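Local coordinates for protein CCMAN5 (Cellulosimicrobium cellulans, PDB 2XSG) that hydrolyses alpha-mannosidic linkages as a calcium-binding glycoside hydrolase of family 92 and enables mannose-6-phosphate modification of yeast-produced lysosomal enzymes, at residues P368-V379 against V413-F424; D296-T304 against A711-F719. All coordinates share one frame; numbering follows the deposited sequence.

Contact 1: residues P368-V379 against V413-F424; sequences PALYRDMVQSLV and VADAIAKGFDGF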
# COMPACT_ATOMS: atom_id res chain seq x y z
N PRO A 368 -12.73 -11.56 0.71
CA PRO A 368 -12.61 -12.30 -0.56
C PRO A 368 -13.25 -11.60 -1.78
O PRO A 368 -12.66 -11.60 -2.87
CB PRO A 368 -13.29 -13.64 -0.25
CG PRO A 368 -13.13 -13.81 1.23
CD PRO A 368 -13.29 -12.40 1.79
N ALA A 369 -14.43 -10.98 -1.58
CA ALA A 369 -15.17 -10.30 -2.66
C ALA A 369 -14.40 -9.11 -3.20
O ALA A 369 -14.38 -8.87 -4.41
CB ALA A 369 -16.54 -9.84 -2.17
N LEU A 370 -13.79 -8.34 -2.31
CA LEU A 370 -13.00 -7.19 -2.73
C LEU A 370 -11.79 -7.67 -3.52
O LEU A 370 -11.48 -7.15 -4.59
CB LEU A 370 -12.55 -6.37 -1.52
CG LEU A 370 -11.66 -5.14 -1.77
CD1 LEU A 370 -12.43 -4.06 -2.58
CD2 LEU A 370 -11.15 -4.56 -0.45
N TYR A 371 -11.13 -8.68 -2.99
CA TYR A 371 -9.97 -9.30 -3.64
C TYR A 371 -10.32 -9.77 -5.03
O TYR A 371 -9.57 -9.51 -5.97
CB TYR A 371 -9.47 -10.46 -2.80
CG TYR A 371 -8.48 -11.41 -3.44
CD1 TYR A 371 -8.91 -12.61 -3.99
CD2 TYR A 371 -7.10 -11.16 -3.41
CE1 TYR A 371 -8.04 -13.53 -4.54
CE2 TYR A 371 -6.20 -12.07 -3.97
CZ TYR A 371 -6.68 -13.25 -4.53
OH TYR A 371 -5.83 -14.19 -5.08
N ARG A 372 -11.45 -10.47 -5.16
CA ARG A 372 -11.89 -10.92 -6.47
C ARG A 372 -12.02 -9.72 -7.43
O ARG A 372 -11.52 -9.76 -8.55
CB ARG A 372 -13.19 -11.73 -6.41
CG ARG A 372 -13.54 -12.37 -7.77
CD ARG A 372 -14.92 -13.06 -7.87
NE ARG A 372 -14.94 -13.88 -9.10
CZ ARG A 372 -15.17 -13.40 -10.32
NH1 ARG A 372 -15.44 -12.10 -10.50
NH2 ARG A 372 -15.15 -14.20 -11.38
N ASP A 373 -12.66 -8.64 -6.98
CA ASP A 373 -12.85 -7.49 -7.87
C ASP A 373 -11.51 -6.88 -8.29
O ASP A 373 -11.33 -6.48 -9.44
CB ASP A 373 -13.75 -6.42 -7.24
CG ASP A 373 -15.25 -6.74 -7.38
OD1 ASP A 373 -15.63 -7.83 -7.87
OD2 ASP A 373 -16.05 -5.87 -6.98
N MET A 374 -10.57 -6.82 -7.35
CA MET A 374 -9.24 -6.33 -7.65
C MET A 374 -8.52 -7.15 -8.72
O MET A 374 -7.90 -6.60 -9.63
CB MET A 374 -8.42 -6.28 -6.37
CG MET A 374 -8.90 -5.23 -5.38
SD MET A 374 -7.89 -5.25 -3.90
CE MET A 374 -8.50 -3.81 -3.02
N VAL A 375 -8.60 -8.48 -8.62
CA VAL A 375 -7.94 -9.35 -9.58
C VAL A 375 -8.62 -9.22 -10.94
O VAL A 375 -7.94 -9.14 -11.97
CB VAL A 375 -7.90 -10.83 -9.12
CG1 VAL A 375 -7.25 -11.70 -10.20
CG2 VAL A 375 -7.12 -10.94 -7.76
N GLN A 376 -9.95 -9.20 -10.94
CA GLN A 376 -10.71 -9.00 -12.17
C GLN A 376 -10.31 -7.68 -12.82
O GLN A 376 -10.18 -7.59 -14.05
CB GLN A 376 -12.22 -9.03 -11.92
CG GLN A 376 -13.10 -8.83 -13.21
CD GLN A 376 -12.95 -9.94 -14.25
OE1 GLN A 376 -13.77 -10.86 -14.32
NE2 GLN A 376 -11.90 -9.85 -15.09
N SER A 377 -10.10 -6.66 -11.99
CA SER A 377 -9.72 -5.33 -12.47
C SER A 377 -8.34 -5.38 -13.10
O SER A 377 -8.10 -4.78 -14.17
CB SER A 377 -9.76 -4.32 -11.33
OG SER A 377 -11.06 -4.26 -10.77
N LEU A 378 -7.44 -6.10 -12.44
CA LEU A 378 -6.06 -6.26 -12.93
C LEU A 378 -6.07 -6.95 -14.30
O LEU A 378 -5.32 -6.56 -15.21
CB LEU A 378 -5.22 -7.05 -11.93
CG LEU A 378 -3.73 -7.28 -12.19
CD1 LEU A 378 -3.00 -5.98 -12.52
CD2 LEU A 378 -3.12 -7.97 -10.94
N VAL A 379 -6.94 -7.95 -14.43
CA VAL A 379 -7.18 -8.64 -15.71
C VAL A 379 -7.68 -7.68 -16.81
O VAL A 379 -7.14 -7.69 -17.91
CB VAL A 379 -8.09 -9.88 -15.55
CG1 VAL A 379 -8.51 -10.42 -16.90
CG2 VAL A 379 -7.36 -10.97 -14.75
N VAL A 413 -2.41 -12.51 -10.26
CA VAL A 413 -3.49 -13.19 -11.00
C VAL A 413 -3.44 -14.69 -10.66
O VAL A 413 -4.47 -15.31 -10.39
CB VAL A 413 -3.38 -12.99 -12.56
CG1 VAL A 413 -4.48 -13.79 -13.27
CG2 VAL A 413 -3.52 -11.51 -12.92
N ALA A 414 -2.24 -15.24 -10.67
CA ALA A 414 -2.02 -16.65 -10.34
C ALA A 414 -2.46 -16.97 -8.92
O ALA A 414 -2.87 -18.09 -8.64
CB ALA A 414 -0.55 -17.00 -10.52
N ASP A 415 -2.36 -15.98 -8.02
CA ASP A 415 -2.78 -16.11 -6.63
C ASP A 415 -4.27 -16.44 -6.54
O ASP A 415 -4.66 -17.34 -5.80
CB ASP A 415 -2.47 -14.82 -5.85
CG ASP A 415 -2.59 -15.00 -4.34
OD1 ASP A 415 -1.59 -15.42 -3.71
OD2 ASP A 415 -3.67 -14.73 -3.79
N ALA A 416 -5.09 -15.71 -7.29
CA ALA A 416 -6.54 -15.98 -7.36
C ALA A 416 -6.84 -17.32 -8.02
O ALA A 416 -7.68 -18.09 -7.55
CB ALA A 416 -7.26 -14.85 -8.07
N ILE A 417 -6.15 -17.63 -9.11
CA ILE A 417 -6.35 -18.92 -9.76
C ILE A 417 -5.98 -20.07 -8.82
O ILE A 417 -6.75 -21.00 -8.65
CB ILE A 417 -5.61 -19.04 -11.11
CG1 ILE A 417 -6.11 -17.97 -12.10
CG2 ILE A 417 -5.79 -20.45 -11.68
CD1 ILE A 417 -5.23 -17.77 -13.36
N ALA A 418 -4.81 -20.01 -8.18
CA ALA A 418 -4.40 -21.10 -7.28
C ALA A 418 -5.41 -21.24 -6.14
O ALA A 418 -5.66 -22.36 -5.66
CB ALA A 418 -3.00 -20.87 -6.74
N LYS A 419 -6.00 -20.12 -5.73
CA LYS A 419 -7.01 -20.09 -4.66
C LYS A 419 -8.42 -20.49 -5.11
O LYS A 419 -9.36 -20.42 -4.33
CB LYS A 419 -7.05 -18.72 -3.96
CG LYS A 419 -5.97 -18.52 -2.90
CD LYS A 419 -5.94 -17.09 -2.37
CE LYS A 419 -4.80 -16.89 -1.37
NZ LYS A 419 -3.44 -16.87 -2.00
N GLY A 420 -8.56 -20.93 -6.37
CA GLY A 420 -9.84 -21.49 -6.86
C GLY A 420 -10.87 -20.49 -7.36
O GLY A 420 -12.03 -20.84 -7.57
N PHE A 421 -10.45 -19.24 -7.55
CA PHE A 421 -11.31 -18.23 -8.16
C PHE A 421 -11.37 -18.46 -9.66
O PHE A 421 -10.35 -18.73 -10.32
CB PHE A 421 -10.77 -16.81 -7.89
CG PHE A 421 -10.97 -16.33 -6.48
CD1 PHE A 421 -10.05 -16.66 -5.48
CD2 PHE A 421 -12.07 -15.55 -6.15
CE1 PHE A 421 -10.25 -16.23 -4.17
CE2 PHE A 421 -12.27 -15.10 -4.84
CZ PHE A 421 -11.36 -15.45 -3.85
N ASP A 422 -12.57 -18.38 -10.23
CA ASP A 422 -12.68 -18.57 -11.67
C ASP A 422 -13.70 -17.62 -12.31
O ASP A 422 -14.27 -16.77 -11.62
CB ASP A 422 -12.95 -20.04 -12.01
CG ASP A 422 -14.29 -20.53 -11.48
OD1 ASP A 422 -15.02 -19.77 -10.82
OD2 ASP A 422 -14.59 -21.70 -11.73
N GLY A 423 -13.91 -17.77 -13.62
CA GLY A 423 -14.78 -16.87 -14.36
C GLY A 423 -14.20 -15.47 -14.45
O GLY A 423 -14.92 -14.49 -14.34
N PHE A 424 -12.89 -15.36 -14.64
CA PHE A 424 -12.26 -14.05 -14.81
C PHE A 424 -12.38 -13.65 -16.28
O PHE A 424 -11.61 -14.10 -17.13
CB PHE A 424 -10.80 -14.03 -14.35
CG PHE A 424 -10.62 -13.93 -12.84
CD1 PHE A 424 -11.06 -12.80 -12.14
CD2 PHE A 424 -10.00 -14.95 -12.14
CE1 PHE A 424 -10.89 -12.71 -10.75
CE2 PHE A 424 -9.81 -14.86 -10.75
CZ PHE A 424 -10.26 -13.74 -10.06

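Contact 2: residues D296-T304 against A711-F719; sequences DASTATDPT and ADGVSEDAF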
# COMPACT_ATOMS: atom_id res chain seq x y z
N ASP A 296 -10.28 -10.34 20.49
CA ASP A 296 -10.35 -10.42 21.92
C ASP A 296 -8.89 -10.51 22.36
O ASP A 296 -8.22 -11.51 22.10
CB ASP A 296 -11.18 -11.67 22.31
CG ASP A 296 -11.07 -12.03 23.80
OD1 ASP A 296 -10.46 -11.27 24.59
OD2 ASP A 296 -11.61 -13.09 24.19
N ALA A 297 -8.38 -9.45 22.97
CA ALA A 297 -6.97 -9.37 23.37
C ALA A 297 -6.84 -9.14 24.88
O ALA A 297 -7.15 -8.07 25.36
CB ALA A 297 -6.27 -8.26 22.61
N SER A 298 -6.37 -10.16 25.60
CA SER A 298 -6.21 -10.09 27.06
C SER A 298 -5.14 -9.08 27.46
O SER A 298 -4.29 -8.70 26.65
CB SER A 298 -5.78 -11.46 27.62
OG SER A 298 -4.50 -11.83 27.10
N THR A 299 -5.19 -8.67 28.72
CA THR A 299 -4.11 -7.92 29.36
C THR A 299 -2.76 -8.60 29.15
O THR A 299 -1.77 -7.93 28.93
CB THR A 299 -4.35 -7.82 30.89
OG1 THR A 299 -5.58 -7.13 31.12
CG2 THR A 299 -3.21 -7.08 31.59
N ALA A 300 -2.73 -9.93 29.23
CA ALA A 300 -1.48 -10.68 29.13
C ALA A 300 -0.68 -10.41 27.84
O ALA A 300 0.55 -10.26 27.87
CB ALA A 300 -1.74 -12.20 29.32
N THR A 301 -1.39 -10.35 26.72
CA THR A 301 -0.77 -10.16 25.41
C THR A 301 -0.72 -8.67 24.99
O THR A 301 0.10 -8.27 24.18
CB THR A 301 -1.49 -11.01 24.33
OG1 THR A 301 -0.66 -11.12 23.18
CG2 THR A 301 -2.84 -10.41 23.94
N ASP A 302 -1.61 -7.86 25.57
CA ASP A 302 -1.73 -6.44 25.21
C ASP A 302 -2.04 -5.63 26.47
O ASP A 302 -3.17 -5.16 26.63
CB ASP A 302 -2.86 -6.28 24.19
CG ASP A 302 -2.95 -4.88 23.60
OD1 ASP A 302 -2.02 -4.06 23.76
OD2 ASP A 302 -3.99 -4.62 22.96
N PRO A 303 -1.06 -5.48 27.38
CA PRO A 303 -1.35 -4.82 28.66
C PRO A 303 -1.82 -3.36 28.54
O PRO A 303 -2.61 -2.90 29.37
CB PRO A 303 -0.02 -4.91 29.42
CG PRO A 303 1.02 -5.24 28.42
CD PRO A 303 0.36 -5.89 27.26
N THR A 304 -1.38 -2.66 27.50
CA THR A 304 -1.68 -1.22 27.34
C THR A 304 -2.84 -0.94 26.38
O THR A 304 -3.34 0.20 26.30
CB THR A 304 -0.45 -0.44 26.85
OG1 THR A 304 -0.16 -0.81 25.51
CG2 THR A 304 0.79 -0.75 27.70
N ALA A 711 -5.57 -18.44 20.31
CA ALA A 711 -4.24 -18.66 20.84
C ALA A 711 -4.36 -18.70 22.36
O ALA A 711 -4.24 -17.68 23.05
CB ALA A 711 -3.28 -17.56 20.37
N ASP A 712 -4.65 -19.89 22.86
CA ASP A 712 -4.98 -20.07 24.26
C ASP A 712 -3.76 -19.82 25.13
O ASP A 712 -2.71 -20.40 24.90
CB ASP A 712 -5.59 -21.45 24.49
CG ASP A 712 -7.02 -21.53 23.98
OD1 ASP A 712 -7.27 -22.15 22.91
OD2 ASP A 712 -7.90 -20.95 24.65
N GLY A 713 -3.88 -18.92 26.09
CA GLY A 713 -2.74 -18.55 26.92
C GLY A 713 -1.68 -17.65 26.28
O GLY A 713 -0.64 -17.45 26.86
N VAL A 714 -1.95 -17.08 25.10
CA VAL A 714 -0.99 -16.15 24.48
C VAL A 714 -0.70 -14.95 25.39
O VAL A 714 -1.60 -14.44 26.04
CB VAL A 714 -1.47 -15.64 23.09
CG1 VAL A 714 -2.64 -14.67 23.23
CG2 VAL A 714 -0.31 -14.99 22.31
N SER A 715 0.55 -14.52 25.43
CA SER A 715 0.92 -13.31 26.16
C SER A 715 2.12 -12.71 25.47
O SER A 715 2.57 -13.26 24.45
CB SER A 715 1.27 -13.65 27.61
OG SER A 715 2.55 -14.22 27.66
N GLU A 716 2.66 -11.63 26.03
CA GLU A 716 3.89 -11.03 25.52
C GLU A 716 5.06 -12.01 25.62
O GLU A 716 6.02 -11.90 24.87
CB GLU A 716 4.22 -9.71 26.23
CG GLU A 716 3.37 -8.54 25.74
CD GLU A 716 3.73 -7.21 26.41
OE1 GLU A 716 4.08 -7.20 27.61
OE2 GLU A 716 3.65 -6.17 25.73
N ASP A 717 4.95 -12.97 26.52
CA ASP A 717 6.02 -13.93 26.75
C ASP A 717 5.65 -15.28 26.16
O ASP A 717 6.53 -16.05 25.78
CB ASP A 717 6.30 -14.08 28.25
CG ASP A 717 6.89 -12.83 28.88
OD1 ASP A 717 7.90 -12.30 28.36
OD2 ASP A 717 6.37 -12.39 29.93
N ALA A 718 4.36 -15.57 26.10
CA ALA A 718 3.90 -16.86 25.60
C ALA A 718 3.53 -16.77 24.12
O ALA A 718 2.35 -16.72 23.76
CB ALA A 718 2.73 -17.40 26.44
N PHE A 719 4.55 -16.76 23.27
CA PHE A 719 4.35 -16.57 21.83
C PHE A 719 4.75 -17.81 21.01
O PHE A 719 4.82 -17.74 19.78
CB PHE A 719 5.09 -15.31 21.36
CG PHE A 719 6.53 -15.27 21.77
CD1 PHE A 719 7.48 -16.03 21.09
CD2 PHE A 719 6.95 -14.46 22.84
CE1 PHE A 719 8.83 -16.00 21.48
CE2 PHE A 719 8.28 -14.42 23.22
CZ PHE A 719 9.22 -15.20 22.54
O HOH W 1 -3.84 -14.81 27.15
O HOH W 2 3.14 -9.19 29.48
O HOH W 3 2.00 -6.26 23.49

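Contact 1: residues P368-V379 against V413-F424
Two consecutive helices of the catalytic (alpha/alpha)6 barrel of family 92 pack where Tyr371, Arg372 and Val375 meet Asp415, Ala416, Phe421 and Phe424; the local axes approach to 9.9 Å at a signed crossing angle of -130°. Deep in this interface the Tyr371 hydroxyl donates to the anti lone pair of Asp415 OD2 (OH to OD2 2.6 Å). That carboxylate is also fixed by a salt bridge to Lys419 and, through OD1, by Ser361 and Gly683, so the tyrosine meets a well-oriented acceptor. Beyond Lys419 a Schellman motif with Gly420 at positive phi ends the helix. Over the Phe421 ring that follows sits Tyr371 CE1, 3.5 Å from Phe421 CE1, the two planes 59° apart in an oblique pair. Because Arg372 is extended from CG to NE, with CG anti to the backbone N (chi1 -172°), its NH2 reaches the loop carbonyls: Asp422 O at 2.7 Å, close to the guanidinium plane, and Gly423 O in a weak bond at 3.0 Å. Phe424 CE1 lies over one face of the same guanidinium. The Phe424 ring takes a CH-pi contact on its face from Val375 CG1, 4.0 Å from the centroid. A polar anchor at the helix side and aromatic residues of the loop that follows the second helix, packed against Tyr371, Arg372 and Val375, thus join one helix to the next in an all-helical barrel.

Contact 2: residues D296-T304 against A711-F719
Thr301 holds OG1 trans to its backbone N (chi1 -163°), which sets OG1 beside Val714 CG2 at 4.0 Å, while Glu716 extends beyond CG (chi2 -178°) and carries its carboxylate to Pro303. These groups belong to a loop-to-loop contact at the end of a mixed beta-sheet. One loop leaves strand 293-296; the other leaves strand 706-712 through a type II turn from Ala711 to Val714. The other methyl, Val714 CG1, comes within 4.0 Å of Thr301 CB, and the backbones press close enough to put Thr301 CA 3.7 Å from Ser715 CA. Deeper in, Thr301 OG1 is satisfied by Phe693 O and Arg612 rather than by the facing loop. Ser715 turns its hydroxyl back on its own chain, where OG accepts from the amides of Asp717 and Ala718 in an ST motif, and its CB is left to meet Ala300 CB at 3.8 Å. The single direct hydrogen bond joining the loops is Glu716 N to Ala300 O, 3.1 Å, with the donor 36° above the carbonyl plane. The Glu716 carboxylate adds two water bridges: OE1 shares one water with Ala300 O, OE2 another with Thr301 O. Its OE2 also lies 3.6 Å from Pro303 CD. An alanine here would probably leave both waters without their carboxylate partner and Pro303 without the contact of the carboxylate. At the opposite flank Ser298 OG is hydrogen-bonded to Asp695 and also lies 3.1 Å from a third water, which donates to Val714 O.

Overall arrangement
Both contacts lie in the catalytic part of the chain, contact 1 between helices of the barrel and contact 2 between loops beside the mixed sheet. Their centres lie 35 Å apart, with nearest atoms about 19 Å from each other, so they do not touch. Along the chain the order is 296-304, 368-379, 413-424, 711-719: contact 2 brackets contact 1 and also the calcium ligands Asn588, Glu589 and Asp662. Contact 1 is local, joining successive helices in a buried part of the helical barrel; contact 2 spans about 400 residues at the rim of the sheet. Helix 738-742, which packs on Pro368 and Phe421, leads into strand 746-752, neighbour of strand 706-712, and so connects the two regions.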